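Local coordinates for protein putative eukaryotic translation initiation factor eIF-4E (Leishmania major, PDB 5WB5) that probably binds the methylated cap structure, including cap 4, at the 5' end of mRNA and acts as a translation initiation factor, at residues 63-68 with 75-80; 56-61 with 140-145. All blocks are in the same frame, centred on the assembly; numbering follows the deposited sequence.

Contact 1: residues 63-68 with 75-80; sequences RYMKPL and SQYHFF
Tyr77 reaches out from strand 75-81 to the loop that follows helix 55-64, and its ring takes Met65 over one face and Lys66 O and Leu68 at its edge. Its hydroxyl donates to the backbone carbonyl of Lys66, with OH 2.7 Å from O. The bond falls on a lone pair in the carbonyl plane, with a C=O...OH angle of 116°. The CE methyl of Met65 sits above the ring centre, 3.9 Å from the centroid of the Tyr77 ring, as a CH-pi contact, while SD stands farther above the same face. After an extended chi2 (175°), the bend at chi3 (59°) swings CE over the Tyr77 ring. Leu68 closes on the edge, its CD2 lying 3.7 Å from CD2 of Tyr77. The Lys66 side chain touches the hydroxyl through CB, then leads away. The hydrogen bond anchors the hydroxyl end of the ring. Beyond these residues Leu29 of strand 22-32 also touches Tyr77, and Trp138 of helix 133-147 touches both Met65 and Leu68. This is a Met-aromatic contact, made chiefly through the methyl, that joins the loop after helix 55-64 to the antiparallel sheet of the eIF4E fold.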
loop_
_atom_site.group_PDB
_atom_site.type_symbol
_atom_site.label_atom_id
_atom_site.label_comp_id
_atom_site.label_asym_id
_atom_site.label_seq_id
_atom_site.Cartn_x
_atom_site.Cartn_y
_atom_site.Cartn_z
ATOM N N ARG A 63 12.043 2.211 -2.740
ATOM C CA ARG A 63 13.275 1.775 -3.385
ATOM C C ARG A 63 13.480 0.280 -3.198
ATOM O O ARG A 63 13.789 -0.442 -4.152
ATOM C CB ARG A 63 14.466 2.547 -2.817
ATOM C CG ARG A 63 15.804 2.222 -3.472
ATOM C CD ARG A 63 16.958 2.724 -2.613
ATOM N NE ARG A 63 16.853 4.158 -2.368
ATOM C CZ ARG A 63 17.346 4.783 -1.303
ATOM N NH1 ARG A 63 17.984 4.108 -0.358
ATOM N NH2 ARG A 63 17.189 6.097 -1.181
ATOM N N TYR A 64 13.308 -0.205 -1.970
ATOM C CA TYR A 64 13.604 -1.606 -1.685
ATOM C C TYR A 64 12.388 -2.522 -1.789
ATOM O O TYR A 64 12.506 -3.715 -1.493
ATOM C CB TYR A 64 14.247 -1.733 -0.300
ATOM C CG TYR A 64 15.667 -1.212 -0.277
ATOM C CD1 TYR A 64 16.684 -1.888 -0.943
ATOM C CD2 TYR A 64 15.991 -0.040 0.396
ATOM C CE1 TYR A 64 17.981 -1.415 -0.932
ATOM C CE2 TYR A 64 17.285 0.439 0.414
ATOM C CZ TYR A 64 18.275 -0.250 -0.254
ATOM O OH TYR A 64 19.564 0.228 -0.238
ATOM N N MET A 65 11.236 -2.012 -2.214
ATOM C CA MET A 65 10.099 -2.873 -2.503
ATOM C C MET A 65 10.262 -3.524 -3.870
ATOM O O MET A 65 10.929 -2.993 -4.763
ATOM C CB MET A 65 8.792 -2.082 -2.473
ATOM C CG MET A 65 8.223 -1.864 -1.085
ATOM S SD MET A 65 6.765 -0.795 -1.091
ATOM C CE MET A 65 5.658 -1.695 -2.168
ATOM N N LYS A 66 9.641 -4.685 -4.029
ATOM C CA LYS A 66 9.709 -5.335 -5.330
ATOM C C LYS A 66 8.555 -4.857 -6.208
ATOM O O LYS A 66 7.427 -4.712 -5.725
ATOM C CB LYS A 66 9.647 -6.853 -5.178
ATOM C CG LYS A 66 10.793 -7.451 -4.359
ATOM C CD LYS A 66 12.108 -7.439 -5.124
ATOM C CE LYS A 66 13.268 -7.909 -4.252
ATOM N NZ LYS A 66 13.032 -9.256 -3.666
ATOM N N PRO A 67 8.791 -4.581 -7.490
ATOM C CA PRO A 67 7.685 -4.173 -8.360
ATOM C C PRO A 67 6.695 -5.306 -8.565
ATOM O O PRO A 67 7.039 -6.488 -8.505
ATOM C CB PRO A 67 8.382 -3.795 -9.672
ATOM C CG PRO A 67 9.655 -4.542 -9.655
ATOM C CD PRO A 67 10.072 -4.619 -8.213
ATOM N N LEU A 68 5.442 -4.922 -8.809
ATOM C CA LEU A 68 4.395 -5.912 -9.022
ATOM C C LEU A 68 4.611 -6.679 -10.319
ATOM O O LEU A 68 4.247 -7.856 -10.408
ATOM C CB LEU A 68 3.030 -5.229 -9.028
ATOM C CG LEU A 68 2.771 -4.287 -7.849
ATOM C CD1 LEU A 68 1.478 -3.527 -8.060
ATOM C CD2 LEU A 68 2.734 -5.054 -6.539
ATOM N N SER A 75 0.793 -13.202 -4.071
ATOM C CA SER A 75 1.427 -12.336 -3.091
ATOM C C SER A 75 0.507 -11.161 -2.791
ATOM O O SER A 75 -0.354 -10.798 -3.596
ATOM C CB SER A 75 2.785 -11.827 -3.588
ATOM O OG SER A 75 3.697 -12.896 -3.770
ATOM N N GLN A 76 0.689 -10.569 -1.614
ATOM C CA GLN A 76 -0.083 -9.387 -1.250
ATOM C C GLN A 76 0.773 -8.421 -0.447
ATOM O O GLN A 76 1.387 -8.813 0.554
ATOM C CB GLN A 76 -1.337 -9.745 -0.442
ATOM C CG GLN A 76 -2.213 -10.813 -1.074
ATOM C CD GLN A 76 -3.501 -11.067 -0.304
ATOM O OE1 GLN A 76 -4.394 -11.759 -0.792
ATOM N NE2 GLN A 76 -3.606 -10.511 0.900
ATOM N N TYR A 77 0.800 -7.167 -0.910
ATOM C CA TYR A 77 1.301 -6.033 -0.145
ATOM C C TYR A 77 0.156 -5.444 0.666
ATOM O O TYR A 77 -0.929 -5.199 0.129
ATOM C CB TYR A 77 1.869 -4.941 -1.060
ATOM C CG TYR A 77 3.254 -5.175 -1.629
ATOM C CD1 TYR A 77 4.300 -5.619 -0.827
ATOM C CD2 TYR A 77 3.518 -4.932 -2.971
ATOM C CE1 TYR A 77 5.565 -5.824 -1.352
ATOM C CE2 TYR A 77 4.779 -5.135 -3.505
ATOM C CZ TYR A 77 5.798 -5.579 -2.691
ATOM O OH TYR A 77 7.052 -5.780 -3.220
ATOM N N HIS A 78 0.401 -5.211 1.950
ATOM C CA HIS A 78 -0.515 -4.473 2.806
ATOM C C HIS A 78 0.206 -3.227 3.292
ATOM O O HIS A 78 1.411 -3.265 3.542
ATOM C CB HIS A 78 -0.979 -5.307 4.009
ATOM C CG HIS A 78 -1.401 -6.701 3.658
ATOM N ND1 HIS A 78 -2.723 -7.084 3.596
ATOM C CD2 HIS A 78 -0.675 -7.805 3.360
ATOM C CE1 HIS A 78 -2.794 -8.363 3.269
ATOM N NE2 HIS A 78 -1.565 -8.824 3.120
ATOM N N PHE A 79 -0.526 -2.127 3.431
ATOM C CA PHE A 79 0.061 -0.854 3.847
ATOM C C PHE A 79 -0.980 -0.165 4.718
ATOM O O PHE A 79 -1.954 0.385 4.199
ATOM C CB PHE A 79 0.441 -0.011 2.635
ATOM C CG PHE A 79 1.238 1.216 2.967
ATOM C CD1 PHE A 79 2.581 1.119 3.285
ATOM C CD2 PHE A 79 0.648 2.470 2.941
ATOM C CE1 PHE A 79 3.319 2.248 3.584
ATOM C CE2 PHE A 79 1.379 3.599 3.238
ATOM C CZ PHE A 79 2.717 3.490 3.557
ATOM N N PHE A 80 -0.789 -0.215 6.037
ATOM C CA PHE A 80 -1.824 0.206 6.974
ATOM C C PHE A 80 -1.250 1.140 8.024
ATOM O O PHE A 80 -0.065 1.072 8.356
ATOM C CB PHE A 80 -2.475 -0.998 7.671
ATOM C CG PHE A 80 -3.566 -1.639 6.868
ATOM C CD1 PHE A 80 -3.273 -2.309 5.692
ATOM C CD2 PHE A 80 -4.886 -1.564 7.283
ATOM C CE1 PHE A 80 -4.277 -2.896 4.944
ATOM C CE2 PHE A 80 -5.893 -2.148 6.542
ATOM C CZ PHE A 80 -5.588 -2.817 5.369
#

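Contact 2: residues 56-61 with 140-145; sequences EEFFVM and NVLMAT
Phe58 of helix 55-64 points its ring end at helix 133-147 and meets Leu142 and Met143 together. The Leu142 contact is made by the root of the side chain: CB lies in the plane of the Phe58 ring, at its edge, 3.7 Å from CZ. The neighbouring corner of the ring is taken by Met143, whose CG is 3.7 Å from CE2 of Phe58, the two side chains crossing at about a right angle. With CG anti to the backbone N (chi1 170°), Phe58 extends its ring across the gap between the helices.

Phe59 adds a looser touch on the Met143 side. Its CZ is 4.3 Å from SD of Met143, and the sulfur approaches the ring obliquely, a Met-aromatic contact. Phe59 in turn packs one face against Phe58, whose CD2 sits over the centre of that ring.

Further out, Phe79 of strand 75-81 touches Met61, Leu142 and Thr145 and so lies against both helices, while Tyr149 packs on Met143. Within helix 133-147, the Thr145 hydroxyl turns back and donates to the carbonyl of Val141, OG1 to O 2.7 Å. That oxygen also accepts from Thr145 N, the two donors coming from opposite faces of the carbonyl plane. Another protein chain packs against Phe59 and Met143.

The segment axes pass 11.6 Å apart at 159°, nearly antiparallel, a wide spacing bridged by large apolar side chains. This is the helix-helix packing on one side of the curved antiparallel sheet of the eIF4E fold.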
loop_
_atom_site.group_PDB
_atom_site.type_symbol
_atom_site.label_atom_id
_atom_site.label_comp_id
_atom_site.label_asym_id
_atom_site.label_seq_id
_atom_site.Cartn_x
_atom_site.Cartn_y
_atom_site.Cartn_z
ATOM N N GLU A 56 10.791 10.700 3.226
ATOM C CA GLU A 56 12.059 10.077 2.862
ATOM C C GLU A 56 12.043 8.585 3.168
ATOM O O GLU A 56 12.449 7.765 2.335
ATOM C CB GLU A 56 13.213 10.763 3.595
ATOM C CG GLU A 56 13.423 12.226 3.222
ATOM C CD GLU A 56 12.486 13.170 3.959
ATOM O OE1 GLU A 56 11.530 12.686 4.598
ATOM O OE2 GLU A 56 12.707 14.398 3.902
ATOM N N GLU A 57 11.595 8.216 4.373
ATOM C CA GLU A 57 11.460 6.803 4.706
ATOM C C GLU A 57 10.547 6.100 3.712
ATOM O O GLU A 57 10.823 4.972 3.288
ATOM C CB GLU A 57 10.917 6.641 6.126
ATOM C CG GLU A 57 11.902 6.989 7.219
ATOM C CD GLU A 57 11.473 6.470 8.580
ATOM O OE1 GLU A 57 10.252 6.351 8.822
ATOM O OE2 GLU A 57 12.359 6.171 9.409
ATOM N N PHE A 58 9.446 6.754 3.339
ATOM C CA PHE A 58 8.516 6.169 2.383
ATOM C C PHE A 58 9.212 5.862 1.064
ATOM O O PHE A 58 9.063 4.767 0.507
ATOM C CB PHE A 58 7.338 7.118 2.170
ATOM C CG PHE A 58 6.443 6.736 1.031
ATOM C CD1 PHE A 58 5.511 5.725 1.170
ATOM C CD2 PHE A 58 6.526 7.401 -0.177
ATOM C CE1 PHE A 58 4.681 5.383 0.123
ATOM C CE2 PHE A 58 5.700 7.061 -1.228
ATOM C CZ PHE A 58 4.777 6.053 -1.078
ATOM N N PHE A 59 9.994 6.814 0.551
ATOM C CA PHE A 59 10.644 6.589 -0.736
ATOM C C PHE A 59 11.773 5.570 -0.637
ATOM O O PHE A 59 12.048 4.865 -1.614
ATOM C CB PHE A 59 11.140 7.911 -1.311
ATOM C CG PHE A 59 10.058 8.707 -1.979
ATOM C CD1 PHE A 59 9.588 8.343 -3.232
ATOM C CD2 PHE A 59 9.488 9.797 -1.348
ATOM C CE1 PHE A 59 8.585 9.060 -3.846
ATOM C CE2 PHE A 59 8.484 10.517 -1.957
ATOM C CZ PHE A 59 8.031 10.149 -3.210
ATOM N N VAL A 60 12.415 5.444 0.525
ATOM C CA VAL A 60 13.394 4.372 0.704
ATOM C C VAL A 60 12.696 3.016 0.669
ATOM O O VAL A 60 13.135 2.079 -0.019
ATOM C CB VAL A 60 14.175 4.575 2.015
ATOM C CG1 VAL A 60 15.092 3.399 2.281
ATOM C CG2 VAL A 60 14.992 5.854 1.951
ATOM N N MET A 61 11.602 2.892 1.423
ATOM C CA MET A 61 10.762 1.704 1.344
ATOM C C MET A 61 10.453 1.366 -0.108
ATOM O O MET A 61 10.673 0.236 -0.558
ATOM C CB MET A 61 9.471 1.938 2.132
ATOM C CG MET A 61 8.507 0.763 2.153
ATOM S SD MET A 61 6.860 1.255 2.706
ATOM C CE MET A 61 6.253 2.079 1.238
ATOM N N ASN A 140 1.206 5.600 -7.206
ATOM C CA ASN A 140 0.337 6.761 -7.051
ATOM C C ASN A 140 -0.580 6.606 -5.845
ATOM O O ASN A 140 -0.767 7.553 -5.070
ATOM C CB ASN A 140 -0.480 6.978 -8.322
ATOM C CG ASN A 140 0.353 7.520 -9.469
ATOM O OD1 ASN A 140 1.434 8.073 -9.267
ATOM N ND2 ASN A 140 -0.152 7.369 -10.686
ATOM N N VAL A 141 -1.161 5.418 -5.664
ATOM C CA VAL A 141 -2.067 5.213 -4.537
ATOM C C VAL A 141 -1.299 5.237 -3.222
ATOM O O VAL A 141 -1.791 5.751 -2.211
ATOM C CB VAL A 141 -2.854 3.902 -4.712
ATOM C CG1 VAL A 141 -3.744 3.643 -3.502
ATOM C CG2 VAL A 141 -3.691 3.968 -5.976
ATOM N N LEU A 142 -0.080 4.694 -3.208
ATOM C CA LEU A 142 0.723 4.761 -1.991
ATOM C C LEU A 142 1.058 6.207 -1.637
ATOM O O LEU A 142 0.980 6.605 -0.465
ATOM C CB LEU A 142 1.995 3.933 -2.162
ATOM C CG LEU A 142 1.865 2.453 -1.816
ATOM C CD1 LEU A 142 3.019 1.663 -2.418
ATOM C CD2 LEU A 142 1.822 2.274 -0.300
ATOM N N MET A 143 1.438 7.006 -2.641
ATOM C CA MET A 143 1.762 8.407 -2.397
ATOM C C MET A 143 0.537 9.175 -1.925
ATOM O O MET A 143 0.643 10.051 -1.062
ATOM C CB MET A 143 2.335 9.049 -3.661
ATOM C CG MET A 143 3.738 8.586 -4.021
ATOM S SD MET A 143 4.444 9.462 -5.427
ATOM C CE MET A 143 3.284 9.018 -6.710
ATOM N N ALA A 144 -0.634 8.868 -2.485
ATOM C CA ALA A 144 -1.864 9.500 -2.019
ATOM C C ALA A 144 -2.178 9.093 -0.586
ATOM O O ALA A 144 -2.696 9.897 0.199
ATOM C CB ALA A 144 -3.021 9.137 -2.946
ATOM N N THR A 145 -1.873 7.848 -0.225
ATOM C CA THR A 145 -2.101 7.405 1.144
ATOM C C THR A 145 -1.232 8.196 2.113
ATOM O O THR A 145 -1.736 8.838 3.042
ATOM C CB THR A 145 -1.822 5.905 1.266
ATOM O OG1 THR A 145 -2.601 5.192 0.297
ATOM C CG2 THR A 145 -2.172 5.397 2.664
#

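Overall arrangement
Contact 1 and contact 2 lie with centres about 11 Å apart and share helix 55-64: contact 2 uses its first turns, contact 1 its end and the loop beyond. Along the chain 56-61 comes first, then 63-68, 75-80 and finally 140-145, which nests contact 1 inside the long loop closed by contact 2. Phe79, on the strand of contact 1, is common to both, and a second bridge runs from Met65 CE to Leu142 CD1 at 4.3 Å. Together the contacts tie two helices to an inner strand of the antiparallel sheet. Another protein chain reaches residues of both contacts, so this helical side also takes part in the assembly.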